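Local coordinates for acyl-CoA dehydrogenase (Thermus thermophilus, PDB 2Z1Q), which probably oxidises saturated acyl-CoA thioesters to 2,3-dehydroacyl-CoA, using FAD as its cofactor, at residues Ile313-Glu317 and Gly572-Pro576; Ile353-Leu357 and Leu486-Ala491. One frame throughout, in Å; residues are numbered along the deposited sequence.

Contact 1: residues Ile313-Glu317 and Gly572-Pro576; sequences IYAAE and GYPIP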
loop_
_atom_site.group_PDB
_atom_site.type_symbol
_atom_site.label_atom_id
_atom_site.label_comp_id
_atom_site.label_asym_id
_atom_site.label_seq_id
_atom_site.Cartn_x
_atom_site.Cartn_y
_atom_site.Cartn_z
ATOM N N ILE B 313 12.508 8.914 -4.292
ATOM C CA ILE B 313 13.161 8.343 -5.459
ATOM C C ILE B 313 14.634 8.782 -5.510
ATOM O O ILE B 313 15.516 7.970 -5.790
ATOM C CB ILE B 313 12.443 8.781 -6.750
ATOM C CG1 ILE B 313 11.036 8.174 -6.792
ATOM C CG2 ILE B 313 13.251 8.367 -7.952
ATOM C CD1 ILE B 313 10.170 8.787 -7.869
ATOM N N TYR B 314 14.900 10.056 -5.228
ATOM C CA TYR B 314 16.272 10.553 -5.244
ATOM C C TYR B 314 17.142 9.812 -4.234
ATOM O O TYR B 314 18.261 9.392 -4.544
ATOM C CB TYR B 314 16.296 12.059 -4.942
ATOM C CG TYR B 314 17.689 12.612 -4.776
ATOM C CD1 TYR B 314 18.522 12.787 -5.872
ATOM C CD2 TYR B 314 18.189 12.926 -3.505
ATOM C CE1 TYR B 314 19.824 13.259 -5.724
ATOM C CE2 TYR B 314 19.484 13.398 -3.344
ATOM C CZ TYR B 314 20.298 13.560 -4.463
ATOM O OH TYR B 314 21.591 14.007 -4.357
ATOM N N ALA B 315 16.624 9.636 -3.025
ATOM C CA ALA B 315 17.364 8.926 -1.998
ATOM C C ALA B 315 17.685 7.491 -2.444
ATOM O O ALA B 315 18.843 7.079 -2.401
ATOM C CB ALA B 315 16.571 8.913 -0.687
ATOM N N ALA B 316 16.673 6.738 -2.878
ATOM C CA ALA B 316 16.897 5.349 -3.307
ATOM C C ALA B 316 17.875 5.284 -4.481
ATOM O O ALA B 316 18.778 4.453 -4.510
ATOM C CB ALA B 316 15.572 4.694 -3.705
ATOM N N GLU B 317 17.672 6.167 -5.449
ATOM C CA GLU B 317 18.532 6.207 -6.622
ATOM C C GLU B 317 19.980 6.452 -6.212
ATOM O O GLU B 317 20.893 5.829 -6.749
ATOM C CB GLU B 317 18.102 7.329 -7.579
ATOM C CG GLU B 317 18.890 7.305 -8.890
ATOM C CD GLU B 317 18.779 8.602 -9.682
ATOM O OE1 GLU B 317 18.947 8.545 -10.917
ATOM O OE2 GLU B 317 18.529 9.676 -9.080
ATOM N N GLY B 572 7.885 14.928 -14.331
ATOM C CA GLY B 572 8.293 13.672 -13.728
ATOM C C GLY B 572 9.499 13.873 -12.851
ATOM O O GLY B 572 9.602 14.892 -12.172
ATOM N N TYR B 573 10.414 12.912 -12.849
ATOM C CA TYR B 573 11.611 13.030 -12.029
ATOM C C TYR B 573 12.376 14.288 -12.482
ATOM O O TYR B 573 12.907 14.335 -13.587
ATOM C CB TYR B 573 12.471 11.770 -12.198
ATOM C CG TYR B 573 13.613 11.651 -11.210
ATOM C CD1 TYR B 573 14.919 11.437 -11.648
ATOM C CD2 TYR B 573 13.380 11.738 -9.836
ATOM C CE1 TYR B 573 15.976 11.314 -10.734
ATOM C CE2 TYR B 573 14.424 11.611 -8.919
ATOM C CZ TYR B 573 15.715 11.398 -9.370
ATOM O OH TYR B 573 16.719 11.236 -8.445
ATOM N N PRO B 574 12.442 15.321 -11.618
ATOM C CA PRO B 574 13.134 16.576 -11.943
ATOM C C PRO B 574 14.632 16.504 -12.249
ATOM O O PRO B 574 15.138 17.290 -13.052
ATOM C CB PRO B 574 12.820 17.460 -10.736
ATOM C CG PRO B 574 12.746 16.482 -9.615
ATOM C CD PRO B 574 11.955 15.340 -10.225
ATOM N N ILE B 575 15.345 15.576 -11.623
ATOM C CA ILE B 575 16.776 15.446 -11.866
ATOM C C ILE B 575 17.052 15.058 -13.314
ATOM O O ILE B 575 16.611 14.006 -13.775
ATOM C CB ILE B 575 17.423 14.395 -10.953
ATOM C CG1 ILE B 575 17.382 14.869 -9.501
ATOM C CG2 ILE B 575 18.858 14.152 -11.375
ATOM C CD1 ILE B 575 15.999 14.949 -8.923
ATOM N N PRO B 576 17.803 15.899 -14.043
ATOM C CA PRO B 576 18.170 15.699 -15.447
ATOM C C PRO B 576 18.739 14.322 -15.783
ATOM O O PRO B 576 19.456 13.726 -14.977
ATOM C CB PRO B 576 19.188 16.805 -15.693
ATOM C CG PRO B 576 18.719 17.891 -14.796
ATOM C CD PRO B 576 18.419 17.134 -13.525
#
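The ring of Tyr573 meets Ile313, Tyr314 and Glu317. One ring face carries CD1 of Ile575, its neighbour but one in the chain, 3.5 Å above the plane and offset toward the rim. Glu317 OE2 sits near the plane at the hydroxyl edge; the carboxylate is turned 73° from the ring. Ile313 approaches obliquely, with CG2 3.6 Å from CE2 of Tyr573; the two side chains run past each other, pointing opposite ways. The Tyr314 ring is met at its own edge. Tyr573 OH lies in its plane, 3.5 Å from Tyr314 CD1. The same oxygen is 3.3 Å from Tyr314 CA, so it presses close to the helix backbone. Ile575 CG1 lies 4.3 Å from Tyr314 CD1.

The polar link is a very short hydrogen bond, 2.5 Å from donor Tyr573 OH to Glu317 OE2. Glu317 reaches it with an extended chain, CG set opposite its backbone N (chi1 -174°). OE2 also forms a salt bridge with Arg498, and OE1 one with Lys276. The hydroxyl of Tyr314 bonds to the carbonyl of Ala495.

The contact fastens the C-terminal tail, just after helix 556-570, to helix 300-331 of the acyl-CoA dehydrogenase C-terminal domain. No FAD-binding residue takes part. A phenylalanine in place of Tyr573 would probably leave Glu317 OE2 without its hydroxyl donor and take the oxygen away from the Tyr314 ring edge.

The buried carboxylate is thus shared by a phenol and two cations. Lys276 and Arg498 probably keep it ionised, and a charged acceptor would be expected to suit a phenol donor.

Contact 2: residues Ile353-Leu357 and Leu486-Ala491; sequences IIKVL and LIDAYA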
loop_
_atom_site.group_PDB
_atom_site.type_symbol
_atom_site.label_atom_id
_atom_site.label_comp_id
_atom_site.label_asym_id
_atom_site.label_seq_id
_atom_site.Cartn_x
_atom_site.Cartn_y
_atom_site.Cartn_z
ATOM N N ILE B 353 20.133 -3.392 1.824
ATOM C CA ILE B 353 19.575 -2.072 2.144
ATOM C C ILE B 353 18.848 -1.423 0.964
ATOM O O ILE B 353 17.738 -0.918 1.120
ATOM C CB ILE B 353 20.664 -1.077 2.641
ATOM C CG1 ILE B 353 21.167 -1.477 4.028
ATOM C CG2 ILE B 353 20.082 0.334 2.697
ATOM C CD1 ILE B 353 22.356 -0.641 4.509
ATOM N N ILE B 354 19.473 -1.415 -0.210
ATOM C CA ILE B 354 18.832 -0.820 -1.373
ATOM C C ILE B 354 17.680 -1.687 -1.882
ATOM O O ILE B 354 16.782 -1.189 -2.557
ATOM C CB ILE B 354 19.846 -0.565 -2.526
ATOM C CG1 ILE B 354 20.546 -1.864 -2.899
ATOM C CG2 ILE B 354 20.871 0.500 -2.112
ATOM C CD1 ILE B 354 21.613 -1.682 -3.944
ATOM N N LYS B 355 17.692 -2.977 -1.550
ATOM C CA LYS B 355 16.615 -3.880 -1.964
ATOM C C LYS B 355 15.340 -3.511 -1.186
ATOM O O LYS B 355 14.257 -3.392 -1.758
ATOM C CB LYS B 355 17.033 -5.343 -1.715
ATOM C CG LYS B 355 15.887 -6.310 -1.401
ATOM C CD LYS B 355 14.969 -6.502 -2.568
ATOM C CE LYS B 355 13.492 -6.596 -2.143
ATOM N NZ LYS B 355 13.146 -7.754 -1.277
ATOM N N VAL B 356 15.486 -3.293 0.114
ATOM C CA VAL B 356 14.376 -2.914 0.982
ATOM C C VAL B 356 13.947 -1.481 0.694
ATOM O O VAL B 356 12.757 -1.194 0.597
ATOM C CB VAL B 356 14.774 -2.999 2.463
ATOM C CG1 VAL B 356 13.583 -2.626 3.347
ATOM C CG2 VAL B 356 15.269 -4.390 2.780
ATOM N N LEU B 357 14.927 -0.592 0.549
ATOM C CA LEU B 357 14.665 0.821 0.288
ATOM C C LEU B 357 13.939 1.012 -1.041
ATOM O O LEU B 357 12.938 1.729 -1.125
ATOM C CB LEU B 357 15.979 1.585 0.222
ATOM C CG LEU B 357 16.085 3.033 0.698
ATOM C CD1 LEU B 357 17.155 3.675 -0.170
ATOM C CD2 LEU B 357 14.785 3.807 0.598
ATOM N N LEU B 486 19.804 1.983 9.873
ATOM C CA LEU B 486 20.927 1.781 8.958
ATOM C C LEU B 486 20.511 2.126 7.528
ATOM O O LEU B 486 21.290 2.726 6.779
ATOM C CB LEU B 486 21.424 0.326 9.041
ATOM C CG LEU B 486 22.059 -0.063 10.381
ATOM C CD1 LEU B 486 22.303 -1.567 10.435
ATOM C CD2 LEU B 486 23.363 0.700 10.565
ATOM N N ILE B 487 19.279 1.764 7.166
ATOM C CA ILE B 487 18.745 2.055 5.833
ATOM C C ILE B 487 18.631 3.554 5.587
ATOM O O ILE B 487 19.048 4.045 4.539
ATOM C CB ILE B 487 17.334 1.439 5.633
ATOM C CG1 ILE B 487 17.450 -0.086 5.633
ATOM C CG2 ILE B 487 16.682 1.999 4.351
ATOM C CD1 ILE B 487 16.143 -0.827 5.661
ATOM N N ASP B 488 18.048 4.280 6.538
ATOM C CA ASP B 488 17.879 5.725 6.380
ATOM C C ASP B 488 19.205 6.456 6.452
ATOM O O ASP B 488 19.367 7.524 5.874
ATOM C CB ASP B 488 16.944 6.285 7.449
ATOM C CG ASP B 488 15.489 6.154 7.072
ATOM O OD1 ASP B 488 14.638 6.105 7.985
ATOM O OD2 ASP B 488 15.189 6.113 5.864
ATOM N N ALA B 489 20.143 5.876 7.182
ATOM C CA ALA B 489 21.452 6.476 7.331
ATOM C C ALA B 489 22.144 6.398 5.977
ATOM O O ALA B 489 22.505 7.422 5.403
ATOM C CB ALA B 489 22.261 5.722 8.398
ATOM N N TYR B 490 22.304 5.181 5.466
ATOM C CA TYR B 490 22.953 4.978 4.177
ATOM C C TYR B 490 22.272 5.797 3.087
ATOM O O TYR B 490 22.932 6.488 2.320
ATOM C CB TYR B 490 22.935 3.492 3.819
ATOM C CG TYR B 490 23.732 3.137 2.591
ATOM C CD1 TYR B 490 23.093 2.827 1.396
ATOM C CD2 TYR B 490 25.133 3.103 2.623
ATOM C CE1 TYR B 490 23.811 2.490 0.261
ATOM C CE2 TYR B 490 25.865 2.767 1.486
ATOM C CZ TYR B 490 25.191 2.463 0.308
ATOM O OH TYR B 490 25.873 2.139 -0.834
ATOM N N ALA B 491 20.945 5.745 3.044
ATOM C CA ALA B 491 20.185 6.492 2.044
ATOM C C ALA B 491 20.364 8.003 2.173
ATOM O O ALA B 491 20.632 8.682 1.185
ATOM C CB ALA B 491 18.702 6.145 2.139
#
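Helices 348-372 and 476-502 pack against each other here, and their backbones come nearest at Ile353 and Ile487. The short segments pass almost at a right angle (97°), with axes 9.9 Å apart. Ile353 CG2 rests 3.8 Å from Ile487 CA and 4.0 Å from Ile487 CG1. The two isoleucines lie alongside, pointing opposite ways.

The crossing belongs to the all-helical C-terminal part of the acyl-CoA dehydrogenase fold. It joins two regions of that part, each recognised as a C-terminal domain sequence. Ile487 spreads its branches between partners. With CG1 beside the backbone N (chi1 -67°), CG2 is anti to that N and lies 3.8 Å from Leu357 CG. Its CD1 reaches Val356 CG1 at 3.9 Å, the side chains crossing at about a right angle. One turn on, Ala491 CB touches Leu357 CD1 at 3.7 Å.

Tyr490 flanks the isoleucines. Ile354 CG2 sits at the edge of its ring, 4.3 Å from CE1, while Ile353 CG2 approaches obliquely. The ring also meets Trp14, and its hydroxyl is hydrogen-bonded to Thr323 on helix 300-331.

Overall arrangement
Both contacts are buried, but contact 2 lies deeper, its centre about 11 Å from the centre of the chain against about 17 Å for contact 1. Their segments share no helix, but helix 476-502 of contact 2 also carries Ala495 and Arg498, polar partners of contact 1. The two contacts touch: Ala316 CA, on helix 300-331, is 3.6 Å from Leu357 CD1. Contact 2 joins two helices by apolar packing alone. Contact 1 joins a helix to a loop, and adds a hydrogen bond and charged neighbours to its apolar contacts; its Tyr573 is still partly exposed. Both segments of contact 2 fall between those of contact 1 in the sequence.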